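Long-range contacts in DNA primase (Aquifex aeolicus, PDB 2AU3), which probably synthesises the short RNA primers that DNA polymerase extends during DNA replication, as a zinc-binding RNA polymerase of the DnaG family: residues S4-D8 with K92-L96; R141-L145 with L256-F260. All coordinates share one frame; numbering follows the deposited sequence.

Interaction 1: residues S4-D8 with K92-L96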
loop_
_atom_site.group_PDB
_atom_site.type_symbol
_atom_site.label_atom_id
_atom_site.label_comp_id
_atom_site.label_asym_id
_atom_site.label_seq_id
_atom_site.Cartn_x
_atom_site.Cartn_y
_atom_site.Cartn_z
ATOM N N SER A 4 -28.123 2.000 -3.632
ATOM C CA SER A 4 -28.669 3.214 -4.265
ATOM C C SER A 4 -28.392 4.500 -3.465
ATOM O O SER A 4 -28.992 4.698 -2.406
ATOM C CB SER A 4 -30.183 3.057 -4.406
ATOM O OG SER A 4 -30.771 2.681 -3.160
ATOM N N SER A 5 -27.523 5.388 -3.966
ATOM C CA SER A 5 -27.197 6.607 -3.203
ATOM C C SER A 5 -26.902 7.852 -4.050
ATOM O O SER A 5 -26.198 7.778 -5.047
ATOM C CB SER A 5 -26.066 6.345 -2.194
ATOM O OG SER A 5 -24.787 6.679 -2.707
ATOM N N ASP A 6 -27.439 8.996 -3.625
ATOM C CA ASP A 6 -27.295 10.258 -4.363
ATOM C C ASP A 6 -25.845 10.562 -4.707
ATOM O O ASP A 6 -25.538 11.012 -5.818
ATOM C CB ASP A 6 -27.854 11.433 -3.563
ATOM C CG ASP A 6 -29.352 11.352 -3.363
ATOM O OD1 ASP A 6 -29.990 10.492 -4.000
ATOM O OD2 ASP A 6 -29.977 12.118 -2.579
ATOM N N ILE A 7 -24.963 10.339 -3.730
ATOM C CA ILE A 7 -23.567 10.694 -3.854
ATOM C C ILE A 7 -22.822 9.800 -4.857
ATOM O O ILE A 7 -21.991 10.281 -5.617
ATOM C CB ILE A 7 -22.872 10.679 -2.457
ATOM C CG1 ILE A 7 -21.523 11.373 -2.530
ATOM C CG2 ILE A 7 -22.740 9.274 -1.923
ATOM C CD1 ILE A 7 -21.659 12.862 -2.678
ATOM N N ASP A 8 -23.117 8.506 -4.846
ATOM C CA ASP A 8 -22.524 7.597 -5.812
ATOM C C ASP A 8 -23.039 7.954 -7.228
ATOM O O ASP A 8 -22.268 8.027 -8.188
ATOM C CB ASP A 8 -22.888 6.155 -5.439
ATOM C CG ASP A 8 -22.306 5.123 -6.398
ATOM O OD1 ASP A 8 -21.077 5.161 -6.693
ATOM O OD2 ASP A 8 -23.010 4.210 -6.888
ATOM N N LYS A 92 -28.663 16.850 -10.451
ATOM C CA LYS A 92 -28.811 15.607 -9.721
ATOM C C LYS A 92 -29.250 15.959 -8.311
ATOM O O LYS A 92 -28.921 17.031 -7.798
ATOM C CB LYS A 92 -27.491 14.823 -9.692
ATOM C CG LYS A 92 -27.046 14.227 -11.052
ATOM C CD LYS A 92 -27.959 13.072 -11.535
ATOM C CE LYS A 92 -27.406 11.691 -11.156
ATOM N NZ LYS A 92 -28.364 10.560 -11.497
ATOM N N LYS A 93 -30.001 15.058 -7.695
ATOM C CA LYS A 93 -30.496 15.277 -6.352
ATOM C C LYS A 93 -29.394 14.908 -5.345
ATOM O O LYS A 93 -28.565 14.032 -5.610
ATOM C CB LYS A 93 -31.793 14.487 -6.135
ATOM C CG LYS A 93 -31.749 13.379 -5.078
ATOM C CD LYS A 93 -32.212 12.030 -5.646
ATOM C CE LYS A 93 -33.654 11.696 -5.251
ATOM N NZ LYS A 93 -34.531 11.450 -6.455
ATOM N N LEU A 94 -29.349 15.626 -4.233
ATOM C CA LEU A 94 -28.488 15.260 -3.110
ATOM C C LEU A 94 -29.006 15.868 -1.810
ATOM O O LEU A 94 -28.753 17.035 -1.524
ATOM C CB LEU A 94 -27.031 15.673 -3.365
ATOM C CG LEU A 94 -25.989 15.333 -2.288
ATOM C CD1 LEU A 94 -25.501 13.906 -2.425
ATOM C CD2 LEU A 94 -24.838 16.291 -2.395
ATOM N N ASP A 95 -29.736 15.072 -1.034
ATOM C CA ASP A 95 -30.194 15.503 0.287
ATOM C C ASP A 95 -29.136 15.115 1.310
ATOM O O ASP A 95 -28.848 13.930 1.483
ATOM C CB ASP A 95 -31.557 14.889 0.647
ATOM C CG ASP A 95 -31.985 13.787 -0.325
ATOM O OD1 ASP A 95 -31.338 12.719 -0.325
ATOM O OD2 ASP A 95 -32.949 13.898 -1.125
ATOM N N LEU A 96 -28.546 16.115 1.965
ATOM C CA LEU A 96 -27.420 15.888 2.877
ATOM C C LEU A 96 -27.811 15.064 4.098
ATOM O O LEU A 96 -26.941 14.589 4.829
ATOM C CB LEU A 96 -26.781 17.205 3.329
ATOM C CG LEU A 96 -26.427 18.249 2.276
ATOM C CD1 LEU A 96 -26.772 19.633 2.807
ATOM C CD2 LEU A 96 -24.952 18.163 1.882
HETATM O O HOH W 1 -27.461 12.288 -7.243
HETATM O O HOH W 2 -27.967 11.810 -0.301
#
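Asp6, in the first turn of helix 6-13, lays its side chain against the extended backbone of Lys93, Leu94 and Asp95, and most of the contact is built round it. The packed part is apolar and lies beneath the carboxylate. Leu94 CD1 sits 3.6 Å from Asp6 CB and 4.0 Å from Ile7 CD1. Leu94 gets there because its CG is anti to the backbone N (chi1 -179°), which carries the branch under the start of the helix. Ile7 and Leu94 both rest on Ala83 of helix 79-90, so this side is closed by a third element.

Against this packing stands a hydrated polar rim. Asp6 OD2 accepts a weak but fairly straight bond from Asp95 N, 3.3 Å long with an N-H...O angle of 162°. The same oxygen lies 2.7 Å from Asp95 OD1, with the two carboxylate planes 47° apart; so close a pair of acids would probably raise the pKa of one of them. The exposed Lys93 chain crosses the Asp6 side chain at about a right angle, but its conformation is uncertain, and its NZ, 5.3 Å from Asp6 OD1, makes no salt bridge there. A water flanks the contact at each end: water 1 bridges the backbones, donating to Asp6 O and, at 2.6 Å, to Lys93 O, whereas water 2 lies beside Asp6 OD2 and Asp95 O.

Within the helix start, Ser5 OG accepts from Asp8 N at 3.3 Å, fixing the turn that presents Asp6. The arrangement is that of a serine N-cap opening a helix, whose first turn docks on the irregular segment after helix 79-90, within the CHC2 zinc-finger region of the primase and away from its metal site.

Interaction 2: residues R141-L145 with L256-F260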
loop_
_atom_site.group_PDB
_atom_site.type_symbol
_atom_site.label_atom_id
_atom_site.label_comp_id
_atom_site.label_asym_id
_atom_site.label_seq_id
_atom_site.Cartn_x
_atom_site.Cartn_y
_atom_site.Cartn_z
ATOM N N ARG A 141 5.197 11.956 -1.284
ATOM C CA ARG A 141 3.990 12.582 -1.814
ATOM C C ARG A 141 3.033 11.623 -2.527
ATOM O O ARG A 141 1.808 11.709 -2.332
ATOM C CB ARG A 141 4.357 13.702 -2.764
ATOM C CG ARG A 141 4.963 14.903 -2.039
ATOM C CD ARG A 141 5.201 16.090 -2.937
ATOM N NE ARG A 141 6.154 15.808 -4.009
ATOM C CZ ARG A 141 7.432 16.211 -4.027
ATOM N NH1 ARG A 141 7.949 16.902 -3.005
ATOM N NH2 ARG A 141 8.197 15.903 -5.065
ATOM N N LYS A 142 3.590 10.720 -3.347
ATOM C CA LYS A 142 2.775 9.700 -4.008
ATOM C C LYS A 142 1.980 8.872 -3.016
ATOM O O LYS A 142 0.793 8.568 -3.257
ATOM C CB LYS A 142 3.625 8.759 -4.858
ATOM C CG LYS A 142 2.796 7.666 -5.552
ATOM C CD LYS A 142 3.714 6.775 -6.371
ATOM C CE LYS A 142 2.933 5.712 -7.123
ATOM N NZ LYS A 142 1.902 6.251 -8.044
ATOM N N PHE A 143 2.657 8.472 -1.939
ATOM C CA PHE A 143 2.085 7.598 -0.924
ATOM C C PHE A 143 1.348 8.349 0.189
ATOM O O PHE A 143 0.825 7.723 1.111
ATOM C CB PHE A 143 3.153 6.669 -0.325
ATOM C CG PHE A 143 3.446 5.466 -1.187
ATOM C CD1 PHE A 143 2.799 4.239 -0.958
ATOM C CD2 PHE A 143 4.296 5.571 -2.254
ATOM C CE1 PHE A 143 3.058 3.118 -1.781
ATOM C CE2 PHE A 143 4.558 4.454 -3.080
ATOM C CZ PHE A 143 3.921 3.207 -2.811
ATOM N N ASP A 144 1.292 9.677 0.075
ATOM C CA ASP A 144 0.487 10.504 0.982
ATOM C C ASP A 144 0.985 10.412 2.444
ATOM O O ASP A 144 0.210 10.502 3.391
ATOM C CB ASP A 144 -1.025 10.176 0.853
ATOM C CG ASP A 144 -1.581 10.533 -0.516
ATOM O OD1 ASP A 144 -2.304 9.711 -1.115
ATOM O OD2 ASP A 144 -1.327 11.620 -1.095
ATOM N N LEU A 145 2.296 10.292 2.604
ATOM C CA LEU A 145 2.897 10.287 3.932
ATOM C C LEU A 145 2.523 11.513 4.705
ATOM O O LEU A 145 2.424 12.645 4.141
ATOM C CB LEU A 145 4.410 10.147 3.869
ATOM C CG LEU A 145 4.930 8.890 3.170
ATOM C CD1 LEU A 145 6.320 8.652 3.672
ATOM C CD2 LEU A 145 4.086 7.658 3.350
ATOM N N LEU A 256 9.247 -1.073 1.404
ATOM C CA LEU A 256 8.535 -0.847 0.171
ATOM C C LEU A 256 8.817 0.579 -0.310
ATOM O O LEU A 256 9.106 0.803 -1.488
ATOM C CB LEU A 256 7.009 -1.048 0.349
ATOM C CG LEU A 256 6.163 -0.951 -0.941
ATOM C CD1 LEU A 256 4.978 -1.921 -0.834
ATOM C CD2 LEU A 256 5.642 0.467 -1.240
ATOM N N LEU A 257 8.727 1.539 0.617
ATOM C CA LEU A 257 8.903 2.937 0.272
ATOM C C LEU A 257 10.294 3.181 -0.282
ATOM O O LEU A 257 10.460 3.986 -1.204
ATOM C CB LEU A 257 8.650 3.811 1.480
ATOM C CG LEU A 257 7.197 3.779 1.929
ATOM C CD1 LEU A 257 7.029 4.608 3.175
ATOM C CD2 LEU A 257 6.340 4.301 0.791
ATOM N N ARG A 258 11.276 2.455 0.257
ATOM C CA ARG A 258 12.653 2.520 -0.208
ATOM C C ARG A 258 12.814 1.971 -1.611
ATOM O O ARG A 258 13.456 2.599 -2.436
ATOM C CB ARG A 258 13.587 1.746 0.733
ATOM C CG ARG A 258 13.935 2.507 1.997
ATOM C CD ARG A 258 14.815 3.731 1.753
ATOM N NE ARG A 258 16.189 3.309 1.517
ATOM C CZ ARG A 258 16.910 3.626 0.448
ATOM N NH1 ARG A 258 16.421 4.388 -0.507
ATOM N NH2 ARG A 258 18.137 3.179 0.340
ATOM N N LEU A 259 12.279 0.776 -1.870
ATOM C CA LEU A 259 12.367 0.205 -3.229
ATOM C C LEU A 259 11.688 1.122 -4.257
ATOM O O LEU A 259 12.250 1.424 -5.331
ATOM C CB LEU A 259 11.786 -1.223 -3.251
ATOM C CG LEU A 259 12.793 -2.389 -3.168
ATOM C CD1 LEU A 259 13.518 -2.419 -1.826
ATOM C CD2 LEU A 259 12.038 -3.717 -3.391
ATOM N N PHE A 260 10.503 1.635 -3.903
ATOM C CA PHE A 260 9.790 2.609 -4.763
ATOM C C PHE A 260 10.627 3.892 -4.967
ATOM O O PHE A 260 10.639 4.457 -6.061
ATOM C CB PHE A 260 8.462 3.015 -4.136
ATOM C CG PHE A 260 7.280 2.616 -4.923
ATOM C CD1 PHE A 260 6.682 1.383 -4.700
ATOM C CD2 PHE A 260 6.766 3.450 -5.892
ATOM C CE1 PHE A 260 5.585 1.010 -5.453
ATOM C CE2 PHE A 260 5.664 3.081 -6.632
ATOM C CZ PHE A 260 5.076 1.859 -6.399
#
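Phe143 and Phe260 form a T-shaped pair, the edge of Phe143 directed at the face of Phe260. Their centroids are 4.9 Å apart and the planes stand at 81°, with Phe143 CZ over the centre of the Phe260 ring.

A CH-pi contact serves the face of Phe143: Leu257 CD2 lies 3.9 Å from the centroid of that ring and 17° off its normal. With CG anti to the carbonyl carbon (chi1 -81°), the Phe143 ring reaches between Leu257 and Phe260.

The remaining contacts are apolar. Leu256 CD2 meets Phe143 CZ at 3.6 Å, and Leu145 CD1 and Leu257 CD1 approach tip to tip at 4.1 Å. Lys142 contributes only its aliphatic chain, CE lying 3.8 Å from Phe260 CE2. Replacing Phe260 by an alanine would probably leave the Phe143 edge without its aromatic face and take away one of the neighbours of Lys142 CE.

Asp144, with positive phi, ends helix 137-142 in a Schellman motif, and its carboxylate forms salt bridges to Lys57, Arg117 and Lys194. The contact thus joins the end of helix 137-142 to helix 253-261 of the Toprim region, with Glu236 of helix 234-244 beside both phenylalanines and Leu120 of helix 101-122 against Leu145, which leads into strand 146-147.

From the N terminus, interaction 1 closes first: the start of helix 6-13 meets the segment 92-96, closing a loop in the sequence that contains the five strands of the antiparallel zinc-binding sheet. After helices 101-122 and 124-132, interaction 2 opens at residues 141-145 and closes at 256-260, enclosing the four-stranded antiparallel sheet of the catalytic core's N-terminal part. The two contacts follow in series, neither nested nor crossed, with centres 35 Å apart and nearest atoms about 19 Å apart. Interaction 1 works within one region near the surface, whereas interaction 2 is buried and ties two regions, the N-terminal part of the core and Toprim.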